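Local coordinates for Oxidored_FMN domain-containing protein ([Pseudomonas] geniculata N1, PDB 6L6J), which probably acts as a 6-hydroxypseudooxynicotine amine oxidase, working with a bound FMN and a [4Fe-4S] cluster, at residues 176-181 against 201-206; 180-185 against 195-200. All coordinates share one frame; numbering follows the deposited sequence.

Contacts 1 and 2 join the same two helices, 177-182 and 197-215, which follow barrel strand 166-171 in the TIM-barrel FMN domain. Their centres lie about 8 Å apart, and both use Phe-181. In contact 1 every touching residue is buried. Leucines and one phenylalanine meet there, and the polar link is a water between two backbone atoms. Contact 2 lies where helix 177-182 ends and helix 197-215 begins. It is also largely buried, but Thr-184 and Phe-197 are partly exposed, and the main link is a charged side chain on a backbone carbonyl. The chemistry thus passes from apolar packing to arginine-centred polar bonding toward the helix ends.

Contact 1 (176-181 against 201-206); sequences SLLQDF and VRLLRE
Leu-203 lays its CD2 methyl over one face of the Phe-181 ring. This is a CH-pi contact: CD2 stands 3.5 Å from the centroid of the Phe-181 ring and 9° off the ring normal. The methyl therefore sits almost over the middle of the ring and touches all six of its carbons. With chi1 at -172°, CG of Leu-203 points away from its own amide nitrogen and the branch reaches helix 177-182. The same CG meets the CD2 methyl of Leu-178 at 3.7 Å, and these two side chains cross at about a right angle. Leu-178 thus touches two neighbours with its two methyls. Its CD2 meets Leu-203, and its CD1 meets CD1 of Leu-204 at 3.8 Å.

The helix segments 177-181 and 201-206 run roughly antiparallel, at 144°, with axes 8.3 Å apart at their closest. The nearest CA pair is Leu-178 with Leu-204, at 5.6 Å. A water bridges the backbones close to this pair. It donates to Leu-178 O and accepts from Leu-204 N at 3.0 Å. That amide lies at a kink where helix 197-215 lacks the bond to the preceding turn, and the water takes up its N-H.

Ser-176 is the N-cap of helix 177-182. Its OG accepts from Leu-178 N at 2.9 Å and more weakly from Gln-179 N. Phe-148 of helix 142-162 packs on Leu-177, Leu-178 and Leu-203, while Val-169 of strand 166-171 touches Leu-178 and Leu-204. The contact is thus part of the layer outside the barrel wall. Leu-178 lies about 12 Å from the FMN by its side chain. No direct hydrogen bond joins the two segments, which implies that they are held by apolar packing and one bridging water.

Contact 2 (180-185 against 195-200); sequences DFLDTR and GIFENR
The guanidinium of Arg-200 has the CG2 methyl of Thr-184 over one face and the carbonyl oxygen of Leu-182 at its edge. The methyl lies 3.4 Å above the plane, offset toward the rim, with CG2 of Thr-184 3.3 Å from NE of Arg-200. At the edge, NE of Arg-200 donates to Leu-182 O at 3.0 Å. The bond is fairly straight, with an N-H...O angle of 162°. The oxygen lies near the guanidinium plane, but the donor is above the carbonyl plane, 41° out of it. The ring of Phe-197 has CD2 of Leu-182 set obliquely to it, 4.4 Å from CE2 of Phe-197.

The arginine chain bends at chi3 (37°), and this turns NE back to the carbonyl at the end of helix 177-182. Lower in the chain, CG of Arg-200 packs against Phe-181 O at 3.4 Å. NH1 makes a weak bond to Gly-195 O, just ahead of its own helix. NH2 forms a salt bridge with OD2 of Asp-241 at helix 241-249, its strongest polar partner. Shortening this residue to an alanine would remove the guanidinium, and Asp-241 would probably lose its charged mate and the Leu-182 carbonyl its NE donor.

After the helix, Asp-183 forms an Asx turn: its OD1 accepts from Arg-185 N at 2.9 Å. This turn spans Thr-184, whose methyl lies on the guanidinium. The nearest CA pair, Leu-182 with Arg-200, is 4.7 Å apart, so the backbones come close. One arginine thus links the end of one helix, the start of the next and helix 241-249. This implies a junction held across the segments by one hydrogen bond from an arginine that is also salt-bridged to Asp-241, with apolar contacts beside it.

Contact 1 (176-181 against 201-206)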
loop_
_atom_site.group_PDB
_atom_site.type_symbol
_atom_site.label_atom_id
_atom_site.label_comp_id
_atom_site.label_asym_id
_atom_site.label_seq_id
_atom_site.Cartn_x
_atom_site.Cartn_y
_atom_site.Cartn_z
ATOM N N SER A 176 7.226 6.261 17.573
ATOM C CA SER A 176 6.681 6.800 18.848
ATOM C C SER A 176 7.792 6.987 19.882
ATOM O O SER A 176 8.584 6.046 20.096
ATOM C CB SER A 176 5.601 5.904 19.403
ATOM O OG SER A 176 5.407 6.170 20.789
ATOM N N LEU A 177 7.791 8.141 20.539
ATOM C CA LEU A 177 8.661 8.454 21.707
ATOM C C LEU A 177 8.430 7.421 22.820
ATOM O O LEU A 177 9.380 7.136 23.564
ATOM C CB LEU A 177 8.342 9.866 22.212
ATOM C CG LEU A 177 9.278 10.406 23.295
ATOM C CD1 LEU A 177 10.618 10.762 22.698
ATOM C CD2 LEU A 177 8.675 11.618 23.996
ATOM N N LEU A 178 7.221 6.862 22.923
ATOM C CA LEU A 178 6.856 5.898 23.993
ATOM C C LEU A 178 7.584 4.581 23.722
ATOM O O LEU A 178 8.139 4.026 24.672
ATOM C CB LEU A 178 5.333 5.720 24.044
ATOM C CG LEU A 178 4.500 6.997 24.217
ATOM C CD1 LEU A 178 3.020 6.660 24.248
ATOM C CD2 LEU A 178 4.867 7.768 25.482
ATOM N N GLN A 179 7.594 4.114 22.470
ATOM C CA GLN A 179 8.308 2.869 22.051
ATOM C C GLN A 179 9.812 3.090 22.254
ATOM O O GLN A 179 10.462 2.187 22.778
ATOM C CB GLN A 179 7.988 2.477 20.606
ATOM C CG GLN A 179 8.470 1.078 20.264
ATOM C CD GLN A 179 8.083 0.565 18.894
ATOM O OE1 GLN A 179 7.105 1.000 18.273
ATOM N NE2 GLN A 179 8.864 -0.405 18.418
ATOM N N ASP A 180 10.327 4.268 21.880
ATOM C CA ASP A 180 11.742 4.662 22.115
ATOM C C ASP A 180 12.057 4.542 23.611
ATOM O O ASP A 180 13.105 3.985 23.957
ATOM C CB ASP A 180 12.044 6.062 21.579
ATOM C CG ASP A 180 11.988 6.190 20.056
ATOM O OD1 ASP A 180 12.036 5.121 19.361
ATOM O OD2 ASP A 180 11.870 7.359 19.562
ATOM N N PHE A 181 11.165 4.971 24.491
ATOM C CA PHE A 181 11.395 4.855 25.953
ATOM C C PHE A 181 11.385 3.377 26.359
ATOM O O PHE A 181 12.295 2.950 27.096
ATOM C CB PHE A 181 10.422 5.741 26.726
ATOM C CG PHE A 181 10.948 7.125 27.009
ATOM C CD1 PHE A 181 10.961 8.090 26.029
ATOM C CD2 PHE A 181 11.429 7.454 28.270
ATOM C CE1 PHE A 181 11.416 9.374 26.301
ATOM C CE2 PHE A 181 11.901 8.731 28.538
ATOM C CZ PHE A 181 11.894 9.688 27.552
ATOM N N VAL A 201 8.530 1.473 30.967
ATOM C CA VAL A 201 7.074 1.505 30.641
ATOM C C VAL A 201 6.409 2.741 31.276
ATOM O O VAL A 201 5.293 3.058 30.866
ATOM C CB VAL A 201 6.381 0.199 31.070
ATOM C CG1 VAL A 201 5.921 0.243 32.524
ATOM C CG2 VAL A 201 5.220 -0.134 30.138
ATOM N N ARG A 202 7.070 3.404 32.224
ATOM C CA ARG A 202 6.521 4.530 33.032
ATOM C C ARG A 202 5.895 5.601 32.120
ATOM O O ARG A 202 4.801 6.133 32.462
ATOM C CB ARG A 202 7.624 5.153 33.899
ATOM C CG ARG A 202 7.154 6.311 34.775
ATOM C CD ARG A 202 8.199 6.834 35.758
ATOM N NE ARG A 202 8.956 5.755 36.375
ATOM C CZ ARG A 202 8.468 4.897 37.272
ATOM N NH1 ARG A 202 7.218 5.000 37.692
ATOM N NH2 ARG A 202 9.230 3.924 37.741
ATOM N N LEU A 203 6.554 5.959 31.019
ATOM C CA LEU A 203 6.068 7.090 30.204
ATOM C C LEU A 203 4.753 6.682 29.531
ATOM O O LEU A 203 3.817 7.516 29.526
ATOM C CB LEU A 203 7.117 7.512 29.181
ATOM C CG LEU A 203 6.792 8.793 28.420
ATOM C CD1 LEU A 203 6.176 9.845 29.335
ATOM C CD2 LEU A 203 8.031 9.352 27.749
ATOM N N LEU A 204 4.688 5.453 29.008
ATOM C CA LEU A 204 3.474 4.890 28.359
ATOM C C LEU A 204 2.322 4.829 29.372
ATOM O O LEU A 204 1.211 5.224 28.995
ATOM C CB LEU A 204 3.756 3.496 27.784
ATOM C CG LEU A 204 2.514 2.783 27.238
ATOM C CD1 LEU A 204 1.846 3.603 26.142
ATOM C CD2 LEU A 204 2.846 1.404 26.730
ATOM N N ARG A 205 2.566 4.320 30.582
ATOM C CA ARG A 205 1.546 4.226 31.669
ATOM C C ARG A 205 1.093 5.644 32.050
ATOM O O ARG A 205 -0.103 5.917 31.970
ATOM C CB ARG A 205 2.100 3.416 32.855
ATOM C CG ARG A 205 1.503 3.731 34.222
ATOM C CD ARG A 205 2.307 3.125 35.364
ATOM N NE ARG A 205 1.987 1.711 35.544
ATOM C CZ ARG A 205 2.865 0.704 35.628
ATOM N NH1 ARG A 205 4.173 0.919 35.568
ATOM N NH2 ARG A 205 2.421 -0.531 35.786
ATOM N N GLU A 206 2.020 6.516 32.444
ATOM C CA GLU A 206 1.729 7.906 32.910
ATOM C C GLU A 206 0.948 8.700 31.845
ATOM O O GLU A 206 0.092 9.492 32.209
ATOM C CB GLU A 206 3.028 8.645 33.235
ATOM C CG GLU A 206 3.694 8.188 34.516
ATOM C CD GLU A 206 4.938 8.987 34.846
ATOM O OE1 GLU A 206 5.555 9.533 33.913
ATOM O OE2 GLU A 206 5.275 9.077 36.040
HETATM O O HOH W 1 7.029 4.090 27.687
#

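Contact 2 (180-185 against 195-200)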
loop_
_atom_site.group_PDB
_atom_site.type_symbol
_atom_site.label_atom_id
_atom_site.label_comp_id
_atom_site.label_asym_id
_atom_site.label_seq_id
_atom_site.Cartn_x
_atom_site.Cartn_y
_atom_site.Cartn_z
ATOM N N ASP A 180 10.327 4.268 21.880
ATOM C CA ASP A 180 11.742 4.662 22.115
ATOM C C ASP A 180 12.057 4.542 23.611
ATOM O O ASP A 180 13.105 3.985 23.957
ATOM C CB ASP A 180 12.044 6.062 21.579
ATOM C CG ASP A 180 11.988 6.190 20.056
ATOM O OD1 ASP A 180 12.036 5.121 19.361
ATOM O OD2 ASP A 180 11.870 7.359 19.562
ATOM N N PHE A 181 11.165 4.971 24.491
ATOM C CA PHE A 181 11.395 4.855 25.953
ATOM C C PHE A 181 11.385 3.377 26.359
ATOM O O PHE A 181 12.295 2.950 27.096
ATOM C CB PHE A 181 10.422 5.741 26.726
ATOM C CG PHE A 181 10.948 7.125 27.009
ATOM C CD1 PHE A 181 10.961 8.090 26.029
ATOM C CD2 PHE A 181 11.429 7.454 28.270
ATOM C CE1 PHE A 181 11.416 9.374 26.301
ATOM C CE2 PHE A 181 11.901 8.731 28.538
ATOM C CZ PHE A 181 11.894 9.688 27.552
ATOM N N LEU A 182 10.431 2.596 25.855
ATOM C CA LEU A 182 10.339 1.122 26.090
ATOM C C LEU A 182 11.615 0.362 25.698
ATOM O O LEU A 182 11.933 -0.635 26.368
ATOM C CB LEU A 182 9.207 0.564 25.231
ATOM C CG LEU A 182 7.915 0.246 25.950
ATOM C CD1 LEU A 182 7.002 -0.498 24.988
ATOM C CD2 LEU A 182 8.192 -0.556 27.220
ATOM N N ASP A 183 12.226 0.737 24.573
ATOM C CA ASP A 183 13.256 -0.053 23.836
ATOM C C ASP A 183 14.622 0.152 24.500
ATOM O O ASP A 183 15.127 1.307 24.458
ATOM C CB ASP A 183 13.289 0.366 22.359
ATOM C CG ASP A 183 14.033 -0.587 21.438
ATOM O OD1 ASP A 183 14.862 -1.369 21.966
ATOM O OD2 ASP A 183 13.774 -0.551 20.203
ATOM N N THR A 184 15.203 -0.911 25.076
ATOM C CA THR A 184 16.565 -0.883 25.690
ATOM C C THR A 184 17.629 -0.560 24.649
ATOM O O THR A 184 18.688 -0.080 25.062
ATOM C CB THR A 184 16.963 -2.190 26.378
ATOM O OG1 THR A 184 16.683 -3.263 25.481
ATOM C CG2 THR A 184 16.228 -2.386 27.684
ATOM N N ARG A 185 17.362 -0.806 23.367
ATOM C CA ARG A 185 18.289 -0.426 22.270
ATOM C C ARG A 185 18.340 1.098 22.089
ATOM O O ARG A 185 19.336 1.572 21.546
ATOM C CB ARG A 185 17.913 -1.109 20.959
ATOM C CG ARG A 185 18.810 -2.294 20.625
ATOM C CD ARG A 185 18.203 -3.041 19.466
ATOM N NE ARG A 185 18.843 -4.267 19.007
ATOM C CZ ARG A 185 20.053 -4.343 18.466
ATOM N NH1 ARG A 185 20.512 -5.515 18.053
ATOM N NH2 ARG A 185 20.813 -3.265 18.363
ATOM N N GLY A 195 16.358 1.900 32.725
ATOM C CA GLY A 195 16.844 0.726 33.471
ATOM C C GLY A 195 15.877 -0.438 33.335
ATOM O O GLY A 195 15.753 -0.943 32.192
ATOM N N ILE A 196 15.220 -0.839 34.441
ATOM C CA ILE A 196 14.371 -2.074 34.496
ATOM C C ILE A 196 12.966 -1.703 33.979
ATOM O O ILE A 196 12.626 -0.510 33.982
ATOM C CB ILE A 196 14.413 -2.771 35.885
ATOM C CG1 ILE A 196 13.523 -4.033 35.965
ATOM C CG2 ILE A 196 14.079 -1.791 37.010
ATOM C CD1 ILE A 196 13.942 -5.248 35.105
ATOM N N PHE A 197 12.228 -2.698 33.469
ATOM C CA PHE A 197 10.949 -2.567 32.724
ATOM C C PHE A 197 10.009 -1.540 33.369
ATOM O O PHE A 197 9.529 -0.686 32.615
ATOM C CB PHE A 197 10.265 -3.924 32.616
ATOM C CG PHE A 197 8.964 -3.877 31.872
ATOM C CD1 PHE A 197 7.784 -3.589 32.534
ATOM C CD2 PHE A 197 8.922 -4.129 30.508
ATOM C CE1 PHE A 197 6.585 -3.558 31.840
ATOM C CE2 PHE A 197 7.722 -4.091 29.815
ATOM C CZ PHE A 197 6.560 -3.796 30.482
ATOM N N GLU A 198 9.754 -1.625 34.681
ATOM C CA GLU A 198 8.890 -0.657 35.422
ATOM C C GLU A 198 9.229 0.779 34.994
ATOM O O GLU A 198 8.283 1.552 34.750
ATOM C CB GLU A 198 9.044 -0.801 36.939
ATOM C CG GLU A 198 7.854 -0.248 37.725
ATOM C CD GLU A 198 8.107 0.055 39.207
ATOM O OE1 GLU A 198 9.171 -0.402 39.737
ATOM O OE2 GLU A 198 7.241 0.752 39.843
ATOM N N ASN A 199 10.524 1.111 34.884
ATOM C CA ASN A 199 11.027 2.463 34.492
ATOM C C ASN A 199 10.786 2.740 32.998
ATOM O O ASN A 199 10.414 3.884 32.655
ATOM C CB ASN A 199 12.517 2.627 34.806
ATOM C CG ASN A 199 12.786 2.855 36.276
ATOM O OD1 ASN A 199 11.908 2.621 37.107
ATOM N ND2 ASN A 199 13.976 3.344 36.590
ATOM N N ARG A 200 11.015 1.746 32.135
ATOM C CA ARG A 200 10.930 1.913 30.656
ATOM C C ARG A 200 9.465 2.082 30.234
ATOM O O ARG A 200 9.212 2.809 29.266
ATOM C CB ARG A 200 11.662 0.769 29.946
ATOM C CG ARG A 200 13.159 1.032 29.795
ATOM C CD ARG A 200 14.036 -0.209 29.724
ATOM N NE ARG A 200 13.353 -1.253 28.972
ATOM C CZ ARG A 200 13.065 -2.469 29.418
ATOM N NH1 ARG A 200 13.456 -2.881 30.612
ATOM N NH2 ARG A 200 12.418 -3.301 28.632
#